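Local structure of intimin (Escherichia coli, 6TPL) at residues I97-D100 against A104-T107; V128-G133 against A180-V185; Q140-T145 against G162-T167. The protein is an adhesin of the bacterial surface, whose extracellular passenger contains bacterial Ig-like domains that probably hold its binding end away from the cell. All coordinates share one frame; numbering follows the deposited sequence.

Interaction 1 joins the two Ig-like domains at their juncture: the last strand of the first, 91-99, meets the opening strand of the second, 105-111, across a short linker. Interactions 2 and 3 follow along the chain inside the second domain, with the segments of interaction 3 falling between those of interaction 2. Their centres lie about 9 Å apart, and both bridge the same two facing sheets. The centre of interaction 1 is about 6 Å from that of interaction 2, because strand 105-111 pairs with strand 124-132, and about 14 Å from that of interaction 3. The interdomain contact is thus built onto a packed sandwich, consistent with a constitutively extended conformation that limits the adhesin's sphere of action.

Interaction 1: I97-D100 against A104-T107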
ATOM      1  N   ILE A  97      -0.860   6.520  -2.337  1.00 12.37           N
ATOM      2  CA  ILE A  97      -0.265   7.392  -3.342  1.00 15.64           C
ATOM      3  C   ILE A  97      -1.004   8.724  -3.359  1.00 13.44           C
ATOM      4  O   ILE A  97      -2.238   8.764  -3.318  1.00 13.25           O
ATOM      5  CB  ILE A  97      -0.306   6.760  -4.748  1.00 12.36           C
ATOM      6  CG1 ILE A  97       0.580   5.516  -4.815  1.00 12.64           C
ATOM      7  CG2 ILE A  97       0.118   7.779  -5.795  1.00 14.52           C
ATOM      8  CD1 ILE A  97       0.396   4.705  -6.082  1.00 11.93           C
ATOM      9  N   PHE A  98      -0.244   9.812  -3.452  1.00 13.60           N
ATOM     10  CA  PHE A  98      -0.773  11.140  -3.734  1.00 14.24           C
ATOM     11  C   PHE A  98      -0.434  11.498  -5.173  1.00 14.33           C
ATOM     12  O   PHE A  98       0.704  11.310  -5.614  1.00 14.19           O
ATOM     13  CB  PHE A  98      -0.204  12.164  -2.759  1.00 20.55           C
ATOM     14  CG  PHE A  98      -0.644  11.939  -1.346  1.00 21.51           C
ATOM     15  CD1 PHE A  98      -1.802  12.528  -0.871  1.00 22.04           C
ATOM     16  CD2 PHE A  98       0.088  11.127  -0.500  1.00 21.98           C
ATOM     17  CE1 PHE A  98      -2.219  12.323   0.429  1.00 22.56           C
ATOM     18  CE2 PHE A  98      -0.321  10.919   0.802  1.00 21.81           C
ATOM     19  CZ  PHE A  98      -1.475  11.516   1.265  1.00 21.10           C
ATOM     20  N   VAL A  99      -1.426  11.977  -5.911  1.00 16.90           N
ATOM     21  CA  VAL A  99      -1.285  12.148  -7.348  1.00 18.29           C
ATOM     22  C   VAL A  99      -1.530  13.601  -7.722  1.00 18.78           C
ATOM     23  O   VAL A  99      -2.231  14.342  -7.023  1.00 20.51           O
ATOM     24  CB  VAL A  99      -2.249  11.234  -8.138  1.00 18.66           C
ATOM     25  CG1 VAL A  99      -1.889   9.771  -7.954  1.00 20.56           C
ATOM     26  CG2 VAL A  99      -3.693  11.505  -7.714  1.00 19.64           C
ATOM     27  N   ASP A 100      -0.930  13.998  -8.841  1.00 15.58           N
ATOM     28  CA  ASP A 100      -1.317  15.200  -9.569  1.00 17.37           C
ATOM     29  C   ASP A 100      -2.567  14.865 -10.374  1.00 16.31           C
ATOM     30  O   ASP A 100      -2.505  14.090 -11.333  1.00 15.90           O
ATOM     31  CB  ASP A 100      -0.180  15.665 -10.473  1.00 19.39           C
ATOM     32  CG  ASP A 100      -0.525  16.927 -11.245  1.00 19.67           C
ATOM     33  OD1 ASP A 100      -1.727  17.222 -11.417  1.00 19.50           O
ATOM     34  OD2 ASP A 100       0.406  17.625 -11.688  1.00 20.15           O
ATOM     35  N   ALA A 104      -2.296  11.552 -15.898  1.00 15.19           N
ATOM     36  CA  ALA A 104      -2.519  10.112 -15.803  1.00 14.42           C
ATOM     37  C   ALA A 104      -1.466   9.491 -14.891  1.00 13.89           C
ATOM     38  O   ALA A 104      -0.285   9.434 -15.244  1.00 13.82           O
ATOM     39  CB  ALA A 104      -2.494   9.461 -17.191  1.00 15.38           C
ATOM     40  N   SER A 105      -1.882   9.038 -13.707  1.00 13.42           N
ATOM     41  CA  SER A 105      -0.961   8.543 -12.694  1.00 13.02           C
ATOM     42  C   SER A 105      -1.468   7.225 -12.125  1.00 12.46           C
ATOM     43  O   SER A 105      -2.675   7.008 -12.002  1.00 12.48           O
ATOM     44  CB  SER A 105      -0.790   9.551 -11.536  1.00 13.38           C
ATOM     45  OG  SER A 105      -0.618  10.876 -12.005  1.00 14.04           O
ATOM     46  N   ILE A 106      -0.530   6.353 -11.759  1.00 12.14           N
ATOM     47  CA  ILE A 106      -0.886   5.171 -10.986  1.00 12.64           C
ATOM     48  C   ILE A 106      -1.441   5.611  -9.637  1.00 12.03           C
ATOM     49  O   ILE A 106      -0.828   6.417  -8.927  1.00 12.07           O
ATOM     50  CB  ILE A 106       0.326   4.252 -10.795  1.00 11.32           C
ATOM     51  CG1 ILE A 106       0.769   3.668 -12.129  1.00 11.19           C
ATOM     52  CG2 ILE A 106      -0.025   3.131  -9.833  1.00 10.96           C
ATOM     53  CD1 ILE A 106       2.091   2.924 -12.079  1.00 11.30           C
ATOM     54  N   THR A 107      -2.609   5.083  -9.279  1.00 11.83           N
ATOM     55  CA  THR A 107      -3.224   5.377  -7.992  1.00 11.97           C
ATOM     56  C   THR A 107      -3.187   4.204  -7.029  1.00 12.58           C
ATOM     57  O   THR A 107      -3.355   4.413  -5.823  1.00 11.69           O
ATOM     58  CB  THR A 107      -4.685   5.816  -8.176  1.00 12.30           C
ATOM     59  OG1 THR A 107      -5.415   4.786  -8.847  1.00 12.40           O
ATOM     60  CG2 THR A 107      -4.754   7.111  -8.971  1.00 14.29           C
TER
HETATM   61  O   HOH W   1       0.930  12.007 -10.179  1.00 21.37           O
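Methyl groups packed on backbone make up most of this contact, and I97 and V99 supply them from the end of strand 91-99. I97 sets CD1 and CG2 against I106 O, each 3.5 Å away, and CD1 also reaches T107 C at 3.7 Å, with I106 CG2 a further neighbour. V99 works through one branch: chi1 of -66° puts CG1 anti to the carbonyl carbon and into the other strand, where it meets S105 CB at 3.8 Å, I106 O at 3.6 Å and T107 CG2 at 4.0 Å.

The polar part is water-mediated. One water accepts from D100 N at 3.0 Å and donates to S105 OG at 2.6 Å, tying the start of the linker to the first strand of the second domain. S105 OG is also hydrogen-bonded to K103 O, and D100 OD1 to T102 OG1; these local bonds brace the turns into and out of the linker.

Segments 97-99 and 105-107 run at 145° between their N-to-C directions and share no direct hydrogen bond, so they do not continue one sheet into the next. The domains meet here through van der Waals contact and one water bridge, and the contact itself gives little directional bonding.

Interaction 2: V128-G133 against A180-V185; sequences VKVMKG and ARVSDV
With chi1 of 163° in V128 and 179° in V130, each valine on strand 124-132 sets CG2 beside its backbone N and points that methyl at segment 180-185; V182, chi1 -66°, sends CG1 toward strand 124-132. These residues meet in the core of the second Ig-like domain, a beta sandwich, where strand 124-132 belongs to one sheet and strand 174-181 to the other. No hydrogen bond crosses between the segments, as expected of two sheets packed face to face.

The contact repeats at two levels. V128 CG2 meets the A180 methyl, which is all that alanine has to offer, and the CA atoms of V128 and A180 are 7.9 Å apart. One pair further on, V130 and V182 approach tip to tip, and there the CA atoms are 8.5 Å apart.

The core continues around the two pairs: I106 and F144 also pack on V128, and V142 on V130. Past V182 the chain reverses in a type II beta turn from V182 to V185, with D184 at positive phi, and D184 O takes a hydrogen bond from K103 NZ in the interdomain linker. At the core itself, V128 CG2 stands 4.0 Å from A180 CB, and V130 CG2 stands 4.1 Å from V182 CG1.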
ATOM      1  N   VAL A 128      -2.639  -2.836 -11.157  1.00 11.28           N
ATOM      2  CA  VAL A 128      -2.397  -1.403 -11.053  1.00 10.10           C
ATOM      3  C   VAL A 128      -3.596  -0.677 -11.644  1.00 13.17           C
ATOM      4  O   VAL A 128      -4.221  -1.150 -12.599  1.00 15.27           O
ATOM      5  CB  VAL A 128      -1.101  -0.997 -11.783  1.00  9.69           C
ATOM      6  CG1 VAL A 128      -1.083   0.497 -12.030  1.00 16.07           C
ATOM      7  CG2 VAL A 128       0.111  -1.439 -10.985  1.00 10.39           C
ATOM      8  N   LYS A 129      -3.920   0.476 -11.064  1.00 10.80           N
ATOM      9  CA  LYS A 129      -4.953   1.354 -11.592  1.00 11.56           C
ATOM     10  C   LYS A 129      -4.334   2.701 -11.935  1.00 11.71           C
ATOM     11  O   LYS A 129      -3.472   3.203 -11.207  1.00 11.48           O
ATOM     12  CB  LYS A 129      -6.096   1.545 -10.594  1.00 12.20           C
ATOM     13  CG  LYS A 129      -7.378   2.060 -11.228  1.00 13.17           C
ATOM     14  CD  LYS A 129      -8.444   2.323 -10.180  1.00 14.03           C
ATOM     15  CE  LYS A 129      -9.792   2.631 -10.811  1.00 16.00           C
ATOM     16  NZ  LYS A 129     -10.843   2.823  -9.769  1.00 20.29           N
ATOM     17  N   VAL A 130      -4.774   3.278 -13.049  1.00 12.27           N
ATOM     18  CA  VAL A 130      -4.311   4.579 -13.515  1.00 12.67           C
ATOM     19  C   VAL A 130      -5.515   5.500 -13.614  1.00 13.61           C
ATOM     20  O   VAL A 130      -6.547   5.118 -14.178  1.00 14.07           O
ATOM     21  CB  VAL A 130      -3.601   4.471 -14.876  1.00 12.72           C
ATOM     22  CG1 VAL A 130      -3.161   5.844 -15.338  1.00 13.38           C
ATOM     23  CG2 VAL A 130      -2.423   3.525 -14.781  1.00 13.46           C
ATOM     24  N   MET A 131      -5.377   6.720 -13.098  1.00 14.06           N
ATOM     25  CA  MET A 131      -6.477   7.670 -13.106  1.00 15.10           C
ATOM     26  C   MET A 131      -5.977   9.066 -13.458  1.00 15.75           C
ATOM     27  O   MET A 131      -4.796   9.391 -13.315  1.00 15.49           O
ATOM     28  CB  MET A 131      -7.198   7.700 -11.751  1.00 15.88           C
ATOM     29  CG  MET A 131      -7.554   6.326 -11.222  1.00 14.89           C
ATOM     30  SD  MET A 131      -8.594   6.392  -9.742  1.00 15.72           S
ATOM     31  CE  MET A 131     -10.168   6.897 -10.429  1.00 17.09           C
ATOM     32  N   LYS A 132      -6.910   9.883 -13.944  1.00 16.78           N
ATOM     33  CA  LYS A 132      -6.688  11.291 -14.245  1.00 17.72           C
ATOM     34  C   LYS A 132      -8.020  11.985 -14.009  1.00 18.85           C
ATOM     35  O   LYS A 132      -9.057  11.491 -14.461  1.00 19.14           O
ATOM     36  CB  LYS A 132      -6.213  11.494 -15.689  1.00 18.79           C
ATOM     37  CG  LYS A 132      -5.968  12.950 -16.069  1.00 26.61           C
ATOM     38  CD  LYS A 132      -5.326  13.049 -17.450  1.00 35.13           C
ATOM     39  CE  LYS A 132      -6.106  12.247 -18.488  1.00 44.43           C
ATOM     40  NZ  LYS A 132      -5.558  12.393 -19.864  1.00 51.10           N
ATOM     41  N   GLY A 133      -7.998  13.093 -13.279  1.00 22.53           N
ATOM     42  CA  GLY A 133      -9.242  13.754 -12.922  1.00 21.19           C
ATOM     43  C   GLY A 133     -10.172  12.889 -12.101  1.00 23.47           C
ATOM     44  O   GLY A 133     -11.396  13.053 -12.173  1.00 21.81           O
ATOM     45  N   ALA A 180       6.186  -0.474 -10.623  1.00 11.93           N
ATOM     46  CA  ALA A 180       5.382  -0.078 -11.768  1.00 12.85           C
ATOM     47  C   ALA A 180       5.552   1.410 -12.028  1.00 12.48           C
ATOM     48  O   ALA A 180       5.876   2.183 -11.120  1.00 12.26           O
ATOM     49  CB  ALA A 180       3.898  -0.399 -11.553  1.00 13.52           C
ATOM     50  N   ARG A 181       5.321   1.804 -13.279  1.00 12.23           N
ATOM     51  CA  ARG A 181       5.467   3.198 -13.663  1.00 11.74           C
ATOM     52  C   ARG A 181       4.643   3.470 -14.909  1.00 12.05           C
ATOM     53  O   ARG A 181       4.360   2.568 -15.702  1.00 12.18           O
ATOM     54  CB  ARG A 181       6.930   3.558 -13.933  1.00 15.37           C
ATOM     55  CG  ARG A 181       7.497   2.834 -15.147  1.00 17.91           C
ATOM     56  CD  ARG A 181       8.976   3.146 -15.354  1.00 19.39           C
ATOM     57  NE  ARG A 181       9.485   2.610 -16.614  1.00 21.43           N
ATOM     58  CZ  ARG A 181      10.167   1.472 -16.725  1.00 19.31           C
ATOM     59  NH1 ARG A 181      10.422   0.747 -15.646  1.00 20.56           N
ATOM     60  NH2 ARG A 181      10.591   1.059 -17.914  1.00 17.40           N
ATOM     61  N   VAL A 182       4.272   4.736 -15.074  1.00 12.26           N
ATOM     62  CA  VAL A 182       3.725   5.246 -16.321  1.00 13.65           C
ATOM     63  C   VAL A 182       4.611   6.398 -16.773  1.00 13.18           C
ATOM     64  O   VAL A 182       5.392   6.956 -15.998  1.00 13.93           O
ATOM     65  CB  VAL A 182       2.257   5.703 -16.185  1.00 13.84           C
ATOM     66  CG1 VAL A 182       1.350   4.512 -15.884  1.00 12.98           C
ATOM     67  CG2 VAL A 182       2.138   6.779 -15.119  1.00 12.89           C
ATOM     68  N   SER A 183       4.480   6.752 -18.047  1.00 13.74           N
ATOM     69  CA  SER A 183       5.286   7.833 -18.590  1.00 14.38           C
ATOM     70  C   SER A 183       4.903   9.161 -17.948  1.00 14.52           C
ATOM     71  O   SER A 183       3.747   9.395 -17.586  1.00 16.56           O
ATOM     72  CB  SER A 183       5.112   7.922 -20.108  1.00 18.56           C
ATOM     73  OG  SER A 183       5.451   6.695 -20.734  1.00 26.08           O
ATOM     74  N   ASP A 184       5.903  10.025 -17.792  1.00 16.38           N
ATOM     75  CA  ASP A 184       5.785  11.424 -17.391  1.00 20.17           C
ATOM     76  C   ASP A 184       5.380  11.626 -15.933  1.00 18.51           C
ATOM     77  O   ASP A 184       5.145  12.775 -15.534  1.00 16.80           O
ATOM     78  CB  ASP A 184       4.792  12.211 -18.266  1.00 22.19           C
ATOM     79  CG  ASP A 184       5.195  12.245 -19.736  1.00 26.39           C
ATOM     80  OD1 ASP A 184       4.300  12.374 -20.603  1.00 25.26           O
ATOM     81  OD2 ASP A 184       6.404  12.134 -20.023  1.00 25.24           O
ATOM     82  N   VAL A 185       5.293  10.575 -15.122  1.00 13.67           N
ATOM     83  CA  VAL A 185       5.039  10.709 -13.689  1.00 13.26           C
ATOM     84  C   VAL A 185       6.271  10.211 -12.944  1.00 13.12           C
ATOM     85  O   VAL A 185       6.653   9.043 -13.074  1.00 12.90           O
ATOM     86  CB  VAL A 185       3.785   9.938 -13.252  1.00 12.80           C
ATOM     87  CG1 VAL A 185       3.618  10.020 -11.738  1.00 12.46           C
ATOM     88  CG2 VAL A 185       2.548  10.477 -13.964  1.00 13.06           C
TER

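Interaction 3: Q140-T145 against G162-T167; sequences QEVTFT and GYAKVT
Strands 141-146 and 163-169 face each other across the hydrophobic interior of the second domain, and F144 against V166 is the main meeting point. V166 brings both methyls to the ring. CG2 lies over one face, 3.7 Å from the ring centroid and 15° off the normal, a CH-pi contact, while CG1 reaches the CD1 side of F144 at 3.6 Å. The ring gets there because chi1 of -63° swings F144 CG away from the carbonyl carbon and out across the gap. At its far end, F144 CZ has A164 O at the ring edge, 4.1 Å away and near the ring plane.

This is the packing of an Ig-like beta sandwich: the two strands sit in different sheets, with no hydrogen bond between the segments. The axes of 141-145 and 163-167 come within 8.3 Å of each other, and their directions are 28° from parallel.

Further toward the start of both strands the contact is smaller. V142 CG2 rests on A164 CB at 4.0 Å; A180 and V182 also pack on this valine, while E156 on the neighbouring strand 155-157 touches both A164 and V166.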
ATOM      1  N   GLN A 140      -3.477   3.248 -21.261  1.00 17.37           N
ATOM      2  CA  GLN A 140      -2.226   3.783 -20.737  1.00 18.28           C
ATOM      3  C   GLN A 140      -1.253   2.634 -20.506  1.00 21.26           C
ATOM      4  O   GLN A 140      -1.616   1.617 -19.905  1.00 17.34           O
ATOM      5  CB  GLN A 140      -2.477   4.537 -19.430  1.00 18.05           C
ATOM      6  CG  GLN A 140      -1.255   5.226 -18.860  1.00 19.87           C
ATOM      7  CD  GLN A 140      -1.002   6.577 -19.497  1.00 23.19           C
ATOM      8  OE1 GLN A 140      -1.891   7.153 -20.128  1.00 31.52           O
ATOM      9  NE2 GLN A 140       0.208   7.093 -19.329  1.00 20.00           N
ATOM     10  N   GLU A 141      -0.024   2.791 -20.986  1.00 18.33           N
ATOM     11  CA  GLU A 141       0.979   1.741 -20.849  1.00 15.18           C
ATOM     12  C   GLU A 141       1.576   1.776 -19.448  1.00 14.97           C
ATOM     13  O   GLU A 141       2.224   2.759 -19.070  1.00 14.40           O
ATOM     14  CB  GLU A 141       2.078   1.900 -21.902  1.00 20.13           C
ATOM     15  CG  GLU A 141       1.685   1.415 -23.290  1.00 20.91           C
ATOM     16  CD  GLU A 141       2.880   1.230 -24.212  1.00 27.98           C
ATOM     17  OE1 GLU A 141       2.678   0.748 -25.345  1.00 31.69           O
ATOM     18  OE2 GLU A 141       4.016   1.561 -23.807  1.00 29.59           O
ATOM     19  N   VAL A 142       1.347   0.715 -18.679  1.00 14.53           N
ATOM     20  CA  VAL A 142       1.990   0.518 -17.387  1.00  9.93           C
ATOM     21  C   VAL A 142       3.132  -0.465 -17.578  1.00 11.72           C
ATOM     22  O   VAL A 142       2.927  -1.570 -18.094  1.00 13.20           O
ATOM     23  CB  VAL A 142       0.993  -0.002 -16.339  1.00 11.95           C
ATOM     24  CG1 VAL A 142       1.696  -0.202 -15.005  1.00 10.81           C
ATOM     25  CG2 VAL A 142      -0.184   0.950 -16.200  1.00 11.44           C
ATOM     26  N   THR A 143       4.334  -0.073 -17.168  1.00 12.04           N
ATOM     27  CA  THR A 143       5.508  -0.930 -17.263  1.00  9.96           C
ATOM     28  C   THR A 143       5.853  -1.466 -15.878  1.00  9.80           C
ATOM     29  O   THR A 143       5.909  -0.704 -14.903  1.00  9.09           O
ATOM     30  CB  THR A 143       6.701  -0.181 -17.865  1.00 13.69           C
ATOM     31  OG1 THR A 143       6.384   0.226 -19.203  1.00 14.12           O
ATOM     32  CG2 THR A 143       7.934  -1.083 -17.895  1.00 13.21           C
ATOM     33  N   PHE A 144       6.063  -2.782 -15.800  1.00  9.71           N
ATOM     34  CA  PHE A 144       6.341  -3.490 -14.558  1.00 11.83           C
ATOM     35  C   PHE A 144       7.774  -4.013 -14.569  1.00 13.72           C
ATOM     36  O   PHE A 144       8.278  -4.433 -15.614  1.00 12.49           O
ATOM     37  CB  PHE A 144       5.398  -4.698 -14.365  1.00 11.34           C
ATOM     38  CG  PHE A 144       3.939  -4.345 -14.237  1.00 10.14           C
ATOM     39  CD1 PHE A 144       3.161  -4.106 -15.365  1.00 11.57           C
ATOM     40  CD2 PHE A 144       3.338  -4.288 -12.988  1.00 11.56           C
ATOM     41  CE1 PHE A 144       1.816  -3.791 -15.254  1.00 11.09           C
ATOM     42  CE2 PHE A 144       1.990  -3.971 -12.866  1.00 13.22           C
ATOM     43  CZ  PHE A 144       1.229  -3.724 -13.999  1.00 11.94           C
ATOM     44  N   THR A 145       8.414  -4.040 -13.400  1.00 11.86           N
ATOM     45  CA  THR A 145       9.712  -4.680 -13.225  1.00 13.37           C
ATOM     46  C   THR A 145       9.690  -5.487 -11.933  1.00 13.18           C
ATOM     47  O   THR A 145       8.818  -5.295 -11.084  1.00 10.00           O
ATOM     48  CB  THR A 145      10.862  -3.666 -13.185  1.00 18.39           C
ATOM     49  OG1 THR A 145      10.666  -2.748 -12.105  1.00 21.69           O
ATOM     50  CG2 THR A 145      10.939  -2.897 -14.489  1.00 19.10           C
ATOM     51  N   GLY A 162      -9.384   1.324 -16.063  1.00 14.54           N
ATOM     52  CA  GLY A 162      -8.129   1.851 -15.583  1.00 13.90           C
ATOM     53  C   GLY A 162      -7.151   0.824 -15.077  1.00 13.31           C
ATOM     54  O   GLY A 162      -6.103   1.205 -14.545  1.00 12.81           O
ATOM     55  N   TYR A 163      -7.441  -0.461 -15.239  1.00 13.43           N
ATOM     56  CA  TYR A 163      -6.637  -1.507 -14.629  1.00 13.42           C
ATOM     57  C   TYR A 163      -5.705  -2.170 -15.633  1.00 13.01           C
ATOM     58  O   TYR A 163      -6.084  -2.426 -16.779  1.00 13.66           O
ATOM     59  CB  TYR A 163      -7.524  -2.584 -14.001  1.00 15.81           C
ATOM     60  CG  TYR A 163      -8.336  -2.113 -12.826  1.00 12.94           C
ATOM     61  CD1 TYR A 163      -9.706  -1.937 -12.934  1.00 15.72           C
ATOM     62  CD2 TYR A 163      -7.735  -1.846 -11.609  1.00 15.30           C
ATOM     63  CE1 TYR A 163     -10.456  -1.509 -11.860  1.00 19.48           C
ATOM     64  CE2 TYR A 163      -8.471  -1.414 -10.531  1.00 14.67           C
ATOM     65  CZ  TYR A 163      -9.833  -1.247 -10.659  1.00 17.33           C
ATOM     66  OH  TYR A 163     -10.573  -0.819  -9.585  1.00 15.86           O
ATOM     67  N   ALA A 164      -4.487  -2.456 -15.172  1.00 12.51           N
ATOM     68  CA  ALA A 164      -3.514  -3.278 -15.875  1.00 12.56           C
ATOM     69  C   ALA A 164      -3.043  -4.341 -14.897  1.00 12.13           C
ATOM     70  O   ALA A 164      -2.824  -4.045 -13.719  1.00 11.68           O
ATOM     71  CB  ALA A 164      -2.325  -2.455 -16.374  1.00 12.51           C
ATOM     72  N   LYS A 165      -2.896  -5.577 -15.367  1.00 12.35           N
ATOM     73  CA  LYS A 165      -2.465  -6.654 -14.490  1.00 14.81           C
ATOM     74  C   LYS A 165      -1.387  -7.496 -15.150  1.00 12.16           C
ATOM     75  O   LYS A 165      -1.361  -7.672 -16.370  1.00 12.65           O
ATOM     76  CB  LYS A 165      -3.637  -7.562 -14.074  1.00 24.87           C
ATOM     77  CG  LYS A 165      -4.276  -8.376 -15.197  1.00 32.23           C
ATOM     78  CD  LYS A 165      -5.307  -9.345 -14.624  1.00 33.22           C
ATOM     79  CE  LYS A 165      -5.839 -10.308 -15.667  1.00 34.62           C
ATOM     80  NZ  LYS A 165      -6.783 -11.296 -15.070  1.00 35.23           N
ATOM     81  N   VAL A 166      -0.494  -8.021 -14.309  1.00 11.79           N
ATOM     82  CA  VAL A 166       0.507  -9.001 -14.705  1.00 11.94           C
ATOM     83  C   VAL A 166       0.585 -10.039 -13.597  1.00 11.70           C
ATOM     84  O   VAL A 166       0.162  -9.798 -12.463  1.00 11.36           O
ATOM     85  CB  VAL A 166       1.899  -8.377 -14.945  1.00 11.85           C
ATOM     86  CG1 VAL A 166       1.855  -7.407 -16.114  1.00 12.19           C
ATOM     87  CG2 VAL A 166       2.419  -7.702 -13.672  1.00 11.34           C
ATOM     88  N   THR A 167       1.133 -11.203 -13.933  1.00 11.95           N
ATOM     89  CA  THR A 167       1.391 -12.247 -12.953  1.00 11.80           C
ATOM     90  C   THR A 167       2.892 -12.456 -12.816  1.00 11.74           C
ATOM     91  O   THR A 167       3.671 -12.147 -13.723  1.00 11.96           O
ATOM     92  CB  THR A 167       0.720 -13.573 -13.332  1.00 12.25           C
ATOM     93  OG1 THR A 167       1.136 -13.989 -14.637  1.00 12.74           O
ATOM     94  CG2 THR A 167      -0.791 -13.439 -13.294  1.00 12.43           C
TER